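Local structure of phytochromobilin synthase (Solanum lycopersicum, 6KME) at residues 33-38 with 193-198; 159-164 with 182-187. The protein binds biliverdin IX alpha and probably reduces it, with electrons from ferredoxin, to phytochromobilin, the bilin chromophore of plant phytochromes. The protein carries 1 engineered substitution. One frame throughout, in Å; residues are numbered along the deposited sequence.

Interaction 1: 33-38 with 193-198; sequences YKKLIH and VLFSAF
Leu36 is wedged between the rings of Phe195 and Phe198, and each side-chain carbon from CB outward has an identifiable partner. CB lies over one face of Phe198, 4.1 Å from the ring centroid and off-centre, nearer the CD1-CE1 side of the ring. CG turns to the other ring: it stands 4.0 Å from the Phe195 centroid, only 9° off the ring normal, a well-centred CH-pi contact. At the tip, CD1 sits 3.8 Å from Phe198 CG, while CD2 fills the angle between the rings, 3.7 Å from both Phe198 CD1 and Phe195 CD2. Such packing joins two helices on the same side of the central antiparallel sheet in the alpha/beta/alpha sandwich of the ferredoxin-dependent bilin reductases. The axes of the short segments 34-38 and 193-198 approach to 10.9 Å, their N-to-C directions differing by 21°, and Phe117 of strand 112-119 lies beneath Leu36, Leu194 and Phe198. Tyr33 extends the apolar seam: with CG beside the backbone N (chi1 -68°), its ring reaches across to Phe195, and OH comes 3.7 Å from Leu194 CD2 while hydrogen-bonding Thr119. Lys35, exposed to solvent, bends at chi3 and brings CE to 3.8 Å from Phe195 CE2.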
ATOM      1  N   TYR A  33       0.691   2.580 -16.380  1.00 30.01           N
ATOM      2  CA  TYR A  33       0.554   1.644 -15.270  1.00 30.67           C
ATOM      3  C   TYR A  33      -0.590   0.653 -15.465  1.00 31.15           C
ATOM      4  O   TYR A  33      -0.646  -0.347 -14.739  1.00 29.34           O
ATOM      5  CB  TYR A  33       0.367   2.414 -13.965  1.00 28.64           C
ATOM      6  CG  TYR A  33       1.607   3.179 -13.561  1.00 30.15           C
ATOM      7  CD1 TYR A  33       2.865   2.611 -13.706  1.00 25.98           C
ATOM      8  CD2 TYR A  33       1.518   4.476 -13.054  1.00 31.95           C
ATOM      9  CE1 TYR A  33       4.006   3.299 -13.340  1.00 29.95           C
ATOM     10  CE2 TYR A  33       2.649   5.175 -12.691  1.00 34.43           C
ATOM     11  CZ  TYR A  33       3.891   4.584 -12.832  1.00 35.68           C
ATOM     12  OH  TYR A  33       5.021   5.281 -12.466  1.00 37.78           O
ATOM     13  N   LYS A  34      -1.509   0.912 -16.406  1.00 34.15           N
ATOM     14  CA  LYS A  34      -2.519  -0.092 -16.746  1.00 36.21           C
ATOM     15  C   LYS A  34      -1.871  -1.411 -17.142  1.00 33.54           C
ATOM     16  O   LYS A  34      -2.406  -2.487 -16.845  1.00 35.33           O
ATOM     17  CB  LYS A  34      -3.417   0.416 -17.879  1.00 39.07           C
ATOM     18  CG  LYS A  34      -4.507   1.384 -17.450  1.00 53.16           C
ATOM     19  CD  LYS A  34      -5.523   1.592 -18.569  1.00 59.50           C
ATOM     20  CE  LYS A  34      -6.845   0.886 -18.276  1.00 70.09           C
ATOM     21  NZ  LYS A  34      -6.709  -0.576 -17.981  1.00 76.29           N
ATOM     22  N   LYS A  35      -0.722  -1.348 -17.827  1.00 27.43           N
ATOM     23  CA  LYS A  35       0.015  -2.560 -18.170  1.00 32.75           C
ATOM     24  C   LYS A  35       0.272  -3.411 -16.934  1.00 32.49           C
ATOM     25  O   LYS A  35       0.205  -4.647 -16.991  1.00 27.92           O
ATOM     26  CB  LYS A  35       1.347  -2.205 -18.847  1.00 35.63           C
ATOM     27  CG  LYS A  35       1.244  -1.683 -20.283  1.00 51.39           C
ATOM     28  CD  LYS A  35       2.605  -1.195 -20.828  1.00 68.42           C
ATOM     29  CE  LYS A  35       2.974   0.210 -20.308  1.00 74.95           C
ATOM     30  NZ  LYS A  35       4.198   0.843 -20.906  1.00 76.08           N
ATOM     31  N   LEU A  36       0.576  -2.763 -15.806  1.00 28.19           N
ATOM     32  CA  LEU A  36       0.922  -3.496 -14.594  1.00 25.62           C
ATOM     33  C   LEU A  36      -0.314  -4.101 -13.946  1.00 26.16           C
ATOM     34  O   LEU A  36      -0.243  -5.198 -13.379  1.00 24.35           O
ATOM     35  CB  LEU A  36       1.648  -2.584 -13.599  1.00 26.19           C
ATOM     36  CG  LEU A  36       3.083  -2.172 -13.946  1.00 32.46           C
ATOM     37  CD1 LEU A  36       3.630  -1.250 -12.859  1.00 30.17           C
ATOM     38  CD2 LEU A  36       3.970  -3.399 -14.143  1.00 31.89           C
ATOM     39  N   ILE A  37      -1.446  -3.396 -13.998  1.00 24.95           N
ATOM     40  CA  ILE A  37      -2.690  -3.974 -13.495  1.00 28.26           C
ATOM     41  C   ILE A  37      -3.038  -5.228 -14.286  1.00 25.41           C
ATOM     42  O   ILE A  37      -3.403  -6.260 -13.714  1.00 24.89           O
ATOM     43  CB  ILE A  37      -3.839  -2.951 -13.550  1.00 28.00           C
ATOM     44  CG1 ILE A  37      -3.531  -1.720 -12.699  1.00 23.21           C
ATOM     45  CG2 ILE A  37      -5.110  -3.589 -13.042  1.00 24.46           C
ATOM     46  CD1 ILE A  37      -4.314  -0.471 -13.133  1.00 28.91           C
ATOM     47  N   HIS A  38      -2.940  -5.149 -15.618  1.00 25.86           N
ATOM     48  CA  HIS A  38      -3.215  -6.312 -16.460  1.00 29.90           C
ATOM     49  C   HIS A  38      -2.291  -7.467 -16.110  1.00 33.51           C
ATOM     50  O   HIS A  38      -2.730  -8.622 -16.007  1.00 26.17           O
ATOM     51  CB  HIS A  38      -3.066  -5.947 -17.936  1.00 33.14           C
ATOM     52  CG  HIS A  38      -3.432  -7.059 -18.872  1.00 48.16           C
ATOM     53  ND1 HIS A  38      -2.498  -7.927 -19.400  1.00 49.71           N
ATOM     54  CD2 HIS A  38      -4.629  -7.443 -19.377  1.00 51.98           C
ATOM     55  CE1 HIS A  38      -3.104  -8.796 -20.191  1.00 50.30           C
ATOM     56  NE2 HIS A  38      -4.397  -8.525 -20.194  1.00 50.99           N
ATOM     57  N   VAL A 193      12.980  -0.501 -14.900  1.00 35.28           N
ATOM     58  CA  VAL A 193      13.339  -1.111 -13.622  1.00 28.77           C
ATOM     59  C   VAL A 193      12.130  -1.171 -12.694  1.00 28.24           C
ATOM     60  O   VAL A 193      11.894  -2.183 -12.014  1.00 28.59           O
ATOM     61  CB  VAL A 193      14.510  -0.345 -12.983  1.00 30.86           C
ATOM     62  CG1 VAL A 193      14.807  -0.885 -11.604  1.00 29.29           C
ATOM     63  CG2 VAL A 193      15.743  -0.456 -13.867  1.00 36.77           C
ATOM     64  N   LEU A 194      11.344  -0.091 -12.653  1.00 24.14           N
ATOM     65  CA  LEU A 194      10.163  -0.062 -11.799  1.00 23.43           C
ATOM     66  C   LEU A 194       9.177  -1.153 -12.183  1.00 23.57           C
ATOM     67  O   LEU A 194       8.586  -1.801 -11.309  1.00 21.55           O
ATOM     68  CB  LEU A 194       9.488   1.305 -11.893  1.00 20.70           C
ATOM     69  CG  LEU A 194       8.177   1.448 -11.120  1.00 28.60           C
ATOM     70  CD1 LEU A 194       8.413   1.252  -9.631  1.00 22.06           C
ATOM     71  CD2 LEU A 194       7.516   2.808 -11.401  1.00 23.73           C
ATOM     72  N   PHE A 195       8.962  -1.348 -13.488  1.00 27.39           N
ATOM     73  CA  PHE A 195       8.072  -2.411 -13.941  1.00 25.53           C
ATOM     74  C   PHE A 195       8.591  -3.779 -13.510  1.00 25.93           C
ATOM     75  O   PHE A 195       7.831  -4.604 -12.994  1.00 26.94           O
ATOM     76  CB  PHE A 195       7.901  -2.344 -15.461  1.00 24.12           C
ATOM     77  CG  PHE A 195       6.799  -1.420 -15.910  1.00 32.10           C
ATOM     78  CD1 PHE A 195       6.691  -0.134 -15.392  1.00 39.42           C
ATOM     79  CD2 PHE A 195       5.878  -1.832 -16.865  1.00 35.72           C
ATOM     80  CE1 PHE A 195       5.678   0.723 -15.810  1.00 41.22           C
ATOM     81  CE2 PHE A 195       4.860  -0.981 -17.283  1.00 32.83           C
ATOM     82  CZ  PHE A 195       4.762   0.297 -16.756  1.00 38.69           C
ATOM     83  N   SER A 196       9.890  -4.033 -13.700  1.00 25.81           N
ATOM     84  CA  SER A 196      10.460  -5.320 -13.299  1.00 27.70           C
ATOM     85  C   SER A 196      10.296  -5.558 -11.801  1.00 28.07           C
ATOM     86  O   SER A 196      10.034  -6.687 -11.370  1.00 26.03           O
ATOM     87  CB  SER A 196      11.938  -5.386 -13.684  1.00 28.29           C
ATOM     88  OG  SER A 196      12.106  -5.334 -15.091  1.00 32.08           O
ATOM     89  N   ALA A 197      10.449  -4.500 -10.994  1.00 24.89           N
ATOM     90  CA  ALA A 197      10.301  -4.608  -9.543  1.00 24.37           C
ATOM     91  C   ALA A 197       8.863  -4.943  -9.152  1.00 23.25           C
ATOM     92  O   ALA A 197       8.634  -5.811  -8.303  1.00 20.17           O
ATOM     93  CB  ALA A 197      10.746  -3.304  -8.866  1.00 22.16           C
ATOM     94  N   PHE A 198       7.888  -4.228  -9.723  1.00 22.20           N
ATOM     95  CA  PHE A 198       6.483  -4.526  -9.450  1.00 26.13           C
ATOM     96  C   PHE A 198       6.183  -5.993  -9.725  1.00 25.59           C
ATOM     97  O   PHE A 198       5.547  -6.672  -8.910  1.00 25.43           O
ATOM     98  CB  PHE A 198       5.568  -3.626 -10.292  1.00 20.93           C
ATOM     99  CG  PHE A 198       4.094  -3.908 -10.115  1.00 25.31           C
ATOM    100  CD1 PHE A 198       3.467  -4.906 -10.856  1.00 25.21           C
ATOM    101  CD2 PHE A 198       3.334  -3.167  -9.213  1.00 23.15           C
ATOM    102  CE1 PHE A 198       2.105  -5.176 -10.698  1.00 27.15           C
ATOM    103  CE2 PHE A 198       1.976  -3.421  -9.042  1.00 22.08           C
ATOM    104  CZ  PHE A 198       1.356  -4.429  -9.791  1.00 27.87           C
TER

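Interaction 2: 159-164 with 182-187; sequences KLLPWG and TRFSSS
Thr182 turns its OG1 anti to the backbone N (chi1 -169°), which brings the hydroxyl up to the carbonyl of Pro162, while Arg183, with CG beside its own backbone N, extends from CG to NE past the carbonyl of Gly164. The first meeting is a short hydrogen bond: Thr182 OG1 donates to Pro162 O at 2.7 Å, with a C=O...donor angle of 141° and the donor slightly tilted from the carbonyl plane. The second is weak. Arg183 NE lies 3.4 Å from Gly164 O, the N-H...O angle is a bent 131°, and the oxygen sits at the guanidinium edge, near its plane. The single N-H of Arg183 NE is divided between Gly164 O and water 2, which accepts it at 3.0 Å and in turn donates to Gly164 O at 2.9 Å, linking the two by a second route. Water 1 spans the backbones, accepting the N-H of Arg183 (3.3 Å from Arg183 N) and lying within hydrogen-bonding distance of Trp163 O, one of several acceptors that compete for its protons. Between these polar links the chains are close, with the CA atoms of Gly164 and Thr182 only 3.8 Å apart. Further along, Leu161 CD2 comes 3.9 Å from Phe184 CE2, the two side chains crossing at a slant. The loop leaving helix 151-160 is thus held against strand 180-185, an outermost strand of the seven-stranded sheet, whose backbone pairs with strand 123-131. Arg183 also touches the bound bilin, so the contact ends at the biliverdin pocket of a ferredoxin-dependent bilin reductase.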
ATOM      1  N   LYS A 159      19.525  -1.609  -4.743  1.00 50.73           N
ATOM      2  CA  LYS A 159      20.682  -1.074  -5.455  1.00 49.17           C
ATOM      3  C   LYS A 159      20.258  -0.238  -6.657  1.00 49.31           C
ATOM      4  O   LYS A 159      20.869   0.796  -6.942  1.00 55.15           O
ATOM      5  CB  LYS A 159      21.602  -2.214  -5.895  1.00 56.69           C
ATOM      6  CG  LYS A 159      22.136  -3.053  -4.748  1.00 60.79           C
ATOM      7  CD  LYS A 159      23.063  -4.147  -5.251  1.00 66.12           C
ATOM      8  CE  LYS A 159      23.477  -5.085  -4.129  1.00 66.73           C
ATOM      9  NZ  LYS A 159      24.385  -6.160  -4.616  1.00 69.26           N
ATOM     10  N   LEU A 160      19.199  -0.656  -7.352  1.00 43.67           N
ATOM     11  CA  LEU A 160      18.763  -0.031  -8.596  1.00 38.87           C
ATOM     12  C   LEU A 160      17.803   1.135  -8.389  1.00 32.61           C
ATOM     13  O   LEU A 160      17.714   2.010  -9.255  1.00 38.61           O
ATOM     14  CB  LEU A 160      18.071  -1.068  -9.489  1.00 38.76           C
ATOM     15  CG  LEU A 160      18.790  -2.385  -9.774  1.00 33.27           C
ATOM     16  CD1 LEU A 160      17.867  -3.278 -10.573  1.00 34.71           C
ATOM     17  CD2 LEU A 160      20.084  -2.139 -10.521  1.00 41.70           C
ATOM     18  N   LEU A 161      17.046   1.132  -7.291  1.00 28.79           N
ATOM     19  CA  LEU A 161      16.043   2.150  -6.971  1.00 24.37           C
ATOM     20  C   LEU A 161      16.402   2.688  -5.592  1.00 32.77           C
ATOM     21  O   LEU A 161      15.951   2.148  -4.566  1.00 32.96           O
ATOM     22  CB  LEU A 161      14.625   1.571  -7.001  1.00 26.53           C
ATOM     23  CG  LEU A 161      14.096   1.038  -8.346  1.00 28.26           C
ATOM     24  CD1 LEU A 161      12.821   0.204  -8.190  1.00 26.98           C
ATOM     25  CD2 LEU A 161      13.855   2.189  -9.334  1.00 30.69           C
ATOM     26  N   PRO A 162      17.179   3.767  -5.518  1.00 29.65           N
ATOM     27  CA  PRO A 162      17.780   4.168  -4.239  1.00 33.19           C
ATOM     28  C   PRO A 162      16.773   4.715  -3.237  1.00 28.66           C
ATOM     29  O   PRO A 162      15.721   5.256  -3.596  1.00 27.62           O
ATOM     30  CB  PRO A 162      18.781   5.253  -4.654  1.00 42.93           C
ATOM     31  CG  PRO A 162      18.207   5.820  -5.913  1.00 44.87           C
ATOM     32  CD  PRO A 162      17.591   4.648  -6.627  1.00 36.04           C
ATOM     33  N   TRP A 163      17.137   4.591  -1.960  1.00 27.40           N
ATOM     34  CA  TRP A 163      16.331   5.127  -0.863  1.00 23.64           C
ATOM     35  C   TRP A 163      15.861   6.552  -1.155  1.00 23.39           C
ATOM     36  O   TRP A 163      16.651   7.417  -1.545  1.00 25.35           O
ATOM     37  CB  TRP A 163      17.158   5.088   0.425  1.00 28.74           C
ATOM     38  CG  TRP A 163      16.414   5.459   1.664  1.00 24.26           C
ATOM     39  CD1 TRP A 163      16.635   6.560   2.461  1.00 23.91           C
ATOM     40  CD2 TRP A 163      15.341   4.727   2.276  1.00 24.74           C
ATOM     41  NE1 TRP A 163      15.760   6.555   3.521  1.00 25.25           N
ATOM     42  CE2 TRP A 163      14.949   5.448   3.428  1.00 27.22           C
ATOM     43  CE3 TRP A 163      14.662   3.537   1.953  1.00 22.95           C
ATOM     44  CZ2 TRP A 163      13.921   5.016   4.266  1.00 27.66           C
ATOM     45  CZ3 TRP A 163      13.639   3.114   2.782  1.00 22.25           C
ATOM     46  CH2 TRP A 163      13.280   3.850   3.931  1.00 24.43           C
ATOM     47  N   GLY A 164      14.565   6.794  -0.969  1.00 19.04           N
ATOM     48  CA  GLY A 164      13.966   8.082  -1.298  1.00 17.60           C
ATOM     49  C   GLY A 164      14.336   9.225  -0.366  1.00 27.94           C
ATOM     50  O   GLY A 164      14.046  10.381  -0.697  1.00 28.70           O
ATOM     51  N   THR A 182      11.372   5.221  -2.996  1.00 22.20           N
ATOM     52  CA  THR A 182      12.328   5.815  -3.919  1.00 23.63           C
ATOM     53  C   THR A 182      11.704   7.018  -4.612  1.00 22.82           C
ATOM     54  O   THR A 182      10.480   7.137  -4.730  1.00 17.86           O
ATOM     55  CB  THR A 182      12.844   4.774  -4.949  1.00 23.02           C
ATOM     56  OG1 THR A 182      13.963   5.298  -5.676  1.00 23.71           O
ATOM     57  CG2 THR A 182      11.756   4.337  -5.953  1.00 19.59           C
ATOM     58  N   ARG A 183      12.579   7.926  -5.029  1.00 23.44           N
ATOM     59  CA  ARG A 183      12.265   9.048  -5.896  1.00 21.47           C
ATOM     60  C   ARG A 183      13.242   9.009  -7.059  1.00 27.14           C
ATOM     61  O   ARG A 183      14.439   8.779  -6.853  1.00 25.56           O
ATOM     62  CB  ARG A 183      12.411  10.406  -5.155  1.00 22.86           C
ATOM     63  CG  ARG A 183      11.595  10.570  -3.865  1.00 19.51           C
ATOM     64  CD  ARG A 183      11.990  11.896  -3.158  1.00 23.39           C
ATOM     65  NE  ARG A 183      11.307  12.111  -1.873  1.00 23.55           N
ATOM     66  CZ  ARG A 183      10.187  12.810  -1.714  1.00 21.01           C
ATOM     67  NH1 ARG A 183       9.586  13.374  -2.761  1.00 22.09           N
ATOM     68  NH2 ARG A 183       9.657  12.951  -0.506  1.00 23.57           N
ATOM     69  N   PHE A 184      12.753   9.232  -8.278  1.00 20.70           N
ATOM     70  CA  PHE A 184      13.675   9.272  -9.406  1.00 23.55           C
ATOM     71  C   PHE A 184      13.048  10.052 -10.550  1.00 23.14           C
ATOM     72  O   PHE A 184      11.823  10.167 -10.644  1.00 27.69           O
ATOM     73  CB  PHE A 184      14.085   7.860  -9.866  1.00 25.65           C
ATOM     74  CG  PHE A 184      12.932   6.967 -10.252  1.00 22.24           C
ATOM     75  CD1 PHE A 184      12.368   7.038 -11.519  1.00 24.79           C
ATOM     76  CD2 PHE A 184      12.440   6.019  -9.354  1.00 26.70           C
ATOM     77  CE1 PHE A 184      11.306   6.180 -11.883  1.00 29.92           C
ATOM     78  CE2 PHE A 184      11.387   5.172  -9.707  1.00 33.33           C
ATOM     79  CZ  PHE A 184      10.819   5.256 -10.969  1.00 27.74           C
ATOM     80  N   SER A 185      13.913  10.609 -11.397  1.00 25.54           N
ATOM     81  CA  SER A 185      13.491  11.300 -12.603  1.00 35.01           C
ATOM     82  C   SER A 185      13.095  10.309 -13.687  1.00 33.67           C
ATOM     83  O   SER A 185      13.658   9.217 -13.799  1.00 38.11           O
ATOM     84  CB  SER A 185      14.606  12.203 -13.120  1.00 44.63           C
ATOM     85  OG  SER A 185      14.745  13.335 -12.276  1.00 63.13           O
ATOM     86  N   SER A 186      12.124  10.710 -14.503  1.00 31.42           N
ATOM     87  CA  SER A 186      11.566   9.791 -15.486  1.00 35.29           C
ATOM     88  C   SER A 186      12.580   9.507 -16.581  1.00 39.38           C
ATOM     89  O   SER A 186      13.260  10.411 -17.065  1.00 37.08           O
ATOM     90  CB  SER A 186      10.287  10.367 -16.091  1.00 34.72           C
ATOM     91  OG  SER A 186       9.287  10.549 -15.100  1.00 36.20           O
ATOM     92  N   SER A 187      12.700   8.237 -16.948  1.00 35.38           N
ATOM     93  CA  SER A 187      13.501   7.814 -18.086  1.00 40.47           C
ATOM     94  C   SER A 187      13.051   6.420 -18.476  1.00 40.12           C
ATOM     95  O   SER A 187      12.448   5.711 -17.660  1.00 38.39           O
ATOM     96  CB  SER A 187      15.006   7.819 -17.758  1.00 41.06           C
ATOM     97  OG  SER A 187      15.359   6.747 -16.895  1.00 36.30           O
TER
HETATM   98  O   HOH W   1      15.749   8.328  -4.239  1.00 51.85           O
HETATM   99  O   HOH W   2      12.459  12.254   0.898  1.00 22.97           O

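How the interactions relate
From the N terminus, the first helix, 34-47, precedes the run of antiparallel strands. Six strands and two helices later, the loop after helix 151-160 meets strand 180-185, where interaction 2 closes a short loop with 17 residues between its segments. The chain then passes directly into helix 188-211, and interaction 1 brings that helix back to the first one, closing a loop with 154 residues between its segments; interaction 2 is nested inside it. The centres of the two contacts lie about 15 Å apart, yet they touch: Val193 CG1 is 3.8 Å from Leu161 CG. Together they connect the N-terminal helix, helix 188-211, the loop after 151-160 and the sheet edge beside the bilin.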